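Local coordinates for bifunctional protein PutA (Bdellovibrio bacteriovorus, PDB 5UR2), which probably oxidises proline to glutamate in two steps, pairing a flavin-dependent proline dehydrogenase with an NAD-dependent glutamate semialdehyde dehydrogenase, at residues N160-D172 with R223-F235. Sequence-based numbering, arbitrary orientation.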
# COMPACT_ATOMS: atom_id res chain seq x y z
N ASN B 160 55.45 -16.59 0.68
CA ASN B 160 56.64 -16.89 1.47
C ASN B 160 56.38 -18.06 2.42
O ASN B 160 57.25 -18.92 2.59
CB ASN B 160 57.09 -15.65 2.24
CG ASN B 160 57.63 -14.57 1.33
OD1 ASN B 160 58.09 -14.85 0.22
ND2 ASN B 160 57.55 -13.32 1.78
N LYS B 161 55.19 -18.11 3.02
CA LYS B 161 54.85 -19.23 3.89
C LYS B 161 54.99 -20.56 3.16
O LYS B 161 55.54 -21.52 3.71
CB LYS B 161 53.44 -19.08 4.45
CG LYS B 161 53.32 -18.19 5.64
CD LYS B 161 51.92 -18.25 6.21
CE LYS B 161 51.75 -17.33 7.41
NZ LYS B 161 50.45 -17.54 8.10
N TYR B 162 54.51 -20.63 1.92
CA TYR B 162 54.59 -21.89 1.18
C TYR B 162 56.02 -22.23 0.79
O TYR B 162 56.45 -23.38 0.97
CB TYR B 162 53.68 -21.84 -0.04
CG TYR B 162 52.34 -22.38 0.33
CD1 TYR B 162 52.08 -23.74 0.24
CD2 TYR B 162 51.36 -21.56 0.84
CE1 TYR B 162 50.87 -24.25 0.63
CE2 TYR B 162 50.15 -22.06 1.24
CZ TYR B 162 49.90 -23.41 1.12
OH TYR B 162 48.69 -23.91 1.52
N MET B 163 56.78 -21.24 0.32
CA MET B 163 58.18 -21.50 -0.02
C MET B 163 58.94 -22.03 1.19
O MET B 163 59.73 -22.98 1.06
CB MET B 163 58.84 -20.23 -0.56
CG MET B 163 58.26 -19.64 -1.86
SD MET B 163 58.44 -20.69 -3.33
CE MET B 163 60.16 -20.45 -3.75
N GLU B 164 58.73 -21.44 2.36
CA GLU B 164 59.40 -21.92 3.56
C GLU B 164 58.90 -23.30 3.96
O GLU B 164 59.70 -24.16 4.36
CB GLU B 164 59.21 -20.94 4.72
CG GLU B 164 59.99 -19.65 4.59
CD GLU B 164 59.37 -18.52 5.39
OE1 GLU B 164 58.45 -18.80 6.20
OE2 GLU B 164 59.79 -17.35 5.22
N LEU B 165 57.59 -23.54 3.86
CA LEU B 165 57.03 -24.84 4.22
C LEU B 165 57.64 -25.95 3.37
O LEU B 165 58.07 -26.98 3.90
CB LEU B 165 55.51 -24.85 4.09
CG LEU B 165 54.87 -26.24 4.30
CD1 LEU B 165 55.07 -26.71 5.73
CD2 LEU B 165 53.40 -26.25 3.96
N VAL B 166 57.67 -25.75 2.05
CA VAL B 166 58.16 -26.80 1.15
C VAL B 166 59.63 -27.11 1.42
O VAL B 166 60.03 -28.27 1.51
CB VAL B 166 57.92 -26.41 -0.31
CG1 VAL B 166 58.67 -27.36 -1.24
CG2 VAL B 166 56.44 -26.42 -0.61
N THR B 167 60.46 -26.06 1.56
CA THR B 167 61.88 -26.28 1.80
C THR B 167 62.10 -27.01 3.12
O THR B 167 62.84 -27.99 3.19
CB THR B 167 62.64 -24.95 1.77
OG1 THR B 167 62.50 -24.34 0.48
CG2 THR B 167 64.13 -25.15 2.06
N TRP B 168 61.42 -26.55 4.17
CA TRP B 168 61.64 -27.08 5.51
C TRP B 168 61.10 -28.51 5.67
O TRP B 168 61.74 -29.35 6.31
CB TRP B 168 61.02 -26.12 6.52
CG TRP B 168 60.96 -26.62 7.89
CD1 TRP B 168 61.93 -26.53 8.83
CD2 TRP B 168 59.85 -27.26 8.50
NE1 TRP B 168 61.50 -27.09 10.00
CE2 TRP B 168 60.22 -27.55 9.83
CE3 TRP B 168 58.57 -27.63 8.06
CZ2 TRP B 168 59.36 -28.20 10.73
CZ3 TRP B 168 57.72 -28.27 8.94
CH2 TRP B 168 58.12 -28.55 10.27
N LEU B 169 59.91 -28.80 5.12
CA LEU B 169 59.36 -30.16 5.23
C LEU B 169 60.16 -31.16 4.39
O LEU B 169 60.40 -32.29 4.83
CB LEU B 169 57.89 -30.18 4.83
CG LEU B 169 56.91 -30.50 5.95
CD1 LEU B 169 55.49 -30.67 5.41
CD2 LEU B 169 57.36 -31.76 6.68
N ALA B 170 60.54 -30.77 3.17
CA ALA B 170 61.40 -31.65 2.38
C ALA B 170 62.70 -31.95 3.12
O ALA B 170 63.16 -33.10 3.15
CB ALA B 170 61.69 -31.03 1.01
N LYS B 171 63.28 -30.93 3.76
CA LYS B 171 64.53 -31.11 4.49
C LYS B 171 64.37 -32.10 5.64
O LYS B 171 65.19 -33.00 5.82
CB LYS B 171 65.04 -29.76 5.00
CG LYS B 171 66.36 -29.85 5.80
CD LYS B 171 67.49 -30.50 5.00
CE LYS B 171 67.86 -29.70 3.75
NZ LYS B 171 68.85 -30.43 2.89
N ASP B 172 63.31 -31.95 6.44
CA ASP B 172 63.11 -32.90 7.54
C ASP B 172 62.82 -34.30 7.01
O ASP B 172 63.26 -35.29 7.60
CB ASP B 172 61.99 -32.41 8.46
CG ASP B 172 61.99 -33.12 9.80
OD1 ASP B 172 62.78 -32.71 10.68
OD2 ASP B 172 61.20 -34.07 9.98
N ARG B 223 54.10 -20.34 -10.10
CA ARG B 223 55.26 -20.97 -10.72
C ARG B 223 56.40 -21.23 -9.75
O ARG B 223 56.91 -22.36 -9.74
CB ARG B 223 55.73 -20.11 -11.91
CG ARG B 223 56.85 -20.75 -12.75
CD ARG B 223 57.14 -19.95 -14.02
NE ARG B 223 56.03 -19.94 -14.97
CZ ARG B 223 55.21 -18.91 -15.19
NH1 ARG B 223 55.36 -17.76 -14.53
NH2 ARG B 223 54.25 -19.03 -16.09
N PRO B 224 56.85 -20.29 -8.90
CA PRO B 224 57.96 -20.63 -7.98
C PRO B 224 57.60 -21.71 -6.98
O PRO B 224 58.49 -22.46 -6.56
CB PRO B 224 58.25 -19.30 -7.27
CG PRO B 224 57.52 -18.25 -8.06
CD PRO B 224 56.37 -18.91 -8.71
N VAL B 225 56.33 -21.79 -6.56
CA VAL B 225 55.92 -22.85 -5.63
C VAL B 225 55.96 -24.20 -6.33
O VAL B 225 56.48 -25.19 -5.78
CB VAL B 225 54.51 -22.58 -5.06
CG1 VAL B 225 54.14 -23.68 -4.06
CG2 VAL B 225 54.42 -21.22 -4.43
N PHE B 226 55.39 -24.28 -7.53
CA PHE B 226 55.48 -25.52 -8.30
C PHE B 226 56.93 -25.87 -8.59
O PHE B 226 57.31 -27.05 -8.53
CB PHE B 226 54.69 -25.41 -9.60
CG PHE B 226 53.23 -25.73 -9.46
CD1 PHE B 226 52.50 -25.25 -8.39
CD2 PHE B 226 52.60 -26.53 -10.40
CE1 PHE B 226 51.15 -25.55 -8.25
CE2 PHE B 226 51.25 -26.84 -10.27
CZ PHE B 226 50.53 -26.35 -9.20
N ARG B 227 57.76 -24.87 -8.88
CA ARG B 227 59.16 -25.16 -9.20
C ARG B 227 59.90 -25.71 -7.99
O ARG B 227 60.58 -26.74 -8.08
CB ARG B 227 59.85 -23.91 -9.74
CG ARG B 227 61.35 -24.13 -9.97
CD ARG B 227 62.08 -22.88 -10.46
NE ARG B 227 61.55 -22.40 -11.73
CZ ARG B 227 61.05 -21.18 -11.91
NH1 ARG B 227 61.01 -20.32 -10.90
NH2 ARG B 227 60.59 -20.82 -13.11
N LEU B 228 59.78 -25.03 -6.85
CA LEU B 228 60.46 -25.50 -5.64
C LEU B 228 60.00 -26.90 -5.27
O LEU B 228 60.82 -27.75 -4.89
CB LEU B 228 60.22 -24.52 -4.49
CG LEU B 228 60.87 -24.92 -3.17
CD1 LEU B 228 62.38 -24.94 -3.35
CD2 LEU B 228 60.49 -23.94 -2.07
N GLY B 229 58.69 -27.16 -5.34
CA GLY B 229 58.21 -28.51 -5.05
C GLY B 229 58.84 -29.55 -5.96
O GLY B 229 59.31 -30.60 -5.50
N MET B 230 58.85 -29.27 -7.26
CA MET B 230 59.46 -30.19 -8.21
C MET B 230 60.92 -30.42 -7.86
O MET B 230 61.38 -31.57 -7.83
CB MET B 230 59.32 -29.64 -9.63
CG MET B 230 59.89 -30.55 -10.72
SD MET B 230 59.66 -29.87 -12.39
CE MET B 230 60.65 -28.38 -12.25
N GLU B 231 61.64 -29.35 -7.55
CA GLU B 231 63.06 -29.51 -7.25
C GLU B 231 63.26 -30.37 -6.01
O GLU B 231 64.20 -31.17 -5.96
CB GLU B 231 63.72 -28.14 -7.08
CG GLU B 231 63.86 -27.37 -8.38
CD GLU B 231 64.20 -25.91 -8.19
OE1 GLU B 231 64.22 -25.45 -7.04
OE2 GLU B 231 64.45 -25.22 -9.20
N LYS B 232 62.37 -30.29 -5.03
CA LYS B 232 62.54 -31.02 -3.79
C LYS B 232 61.87 -32.38 -3.80
O LYS B 232 61.89 -33.06 -2.77
CB LYS B 232 62.01 -30.20 -2.61
CG LYS B 232 62.68 -28.84 -2.39
CD LYS B 232 64.19 -28.95 -2.18
CE LYS B 232 64.74 -27.62 -1.62
NZ LYS B 232 66.22 -27.58 -1.48
N GLY B 233 61.28 -32.81 -4.91
CA GLY B 233 60.56 -34.07 -4.92
C GLY B 233 59.28 -34.03 -4.12
O GLY B 233 58.84 -35.05 -3.58
N VAL B 234 58.69 -32.86 -4.01
CA VAL B 234 57.49 -32.64 -3.22
C VAL B 234 56.28 -32.68 -4.14
O VAL B 234 56.34 -32.22 -5.29
CB VAL B 234 57.61 -31.29 -2.47
CG1 VAL B 234 56.27 -30.80 -1.94
CG2 VAL B 234 58.64 -31.43 -1.35
N PHE B 235 55.19 -33.27 -3.66
CA PHE B 235 53.91 -33.23 -4.36
C PHE B 235 53.23 -31.89 -4.07
O PHE B 235 53.09 -31.49 -2.91
CB PHE B 235 53.02 -34.39 -3.91
CG PHE B 235 51.85 -34.64 -4.82
CD1 PHE B 235 50.77 -33.76 -4.85
CD2 PHE B 235 51.82 -35.75 -5.64
CE1 PHE B 235 49.68 -33.98 -5.69
CE2 PHE B 235 50.74 -35.98 -6.49
CZ PHE B 235 49.66 -35.08 -6.50
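Leu-228 reaches from helix 211-232 into a notch on helix 152-173 lined by Met-163, Val-166 and Thr-167, where a forked side chain can touch all three. Leu-228 CB lies 4.1 Å from Met-163 CE. Leu-228 CG stands anti to the backbone N (chi1 179°), which carries the branch toward the neighbouring helix, and meets Val-166 CG1 at 3.8 Å. CD1 then passes near Thr-167 OG1, while Leu-228 CD2 comes to 3.3 Å from Thr-167 OG1 and also touches Met-163 O. A threonine suits this apolar border because its hydroxyl turns back to its own helix, donating to Met-163 O; that carbonyl also accepts from Thr-167 N, on the opposite face of its plane. The flexible Met-163 chain, bent at chi2 and chi3, folds its SD to 3.7 Å from Pro-224 O. Val-166 CG1 rests 4.0 Å from Gly-229 CA. Further along, the Ala-170 methyl CB lies 3.7 Å from Lys-232 CB, the aliphatic start of that lysine, and also touches branched Val-234 CG2. Gly-233, with positive phi, ends the helix in a Schellman motif. The axes of 160-172 and 223-232 run 4° apart, 9.7 Å at closest approach; their helices follow strands 138-144 and 194-197, neighbours outside the proline dehydrogenase (βα)8 TIM barrel.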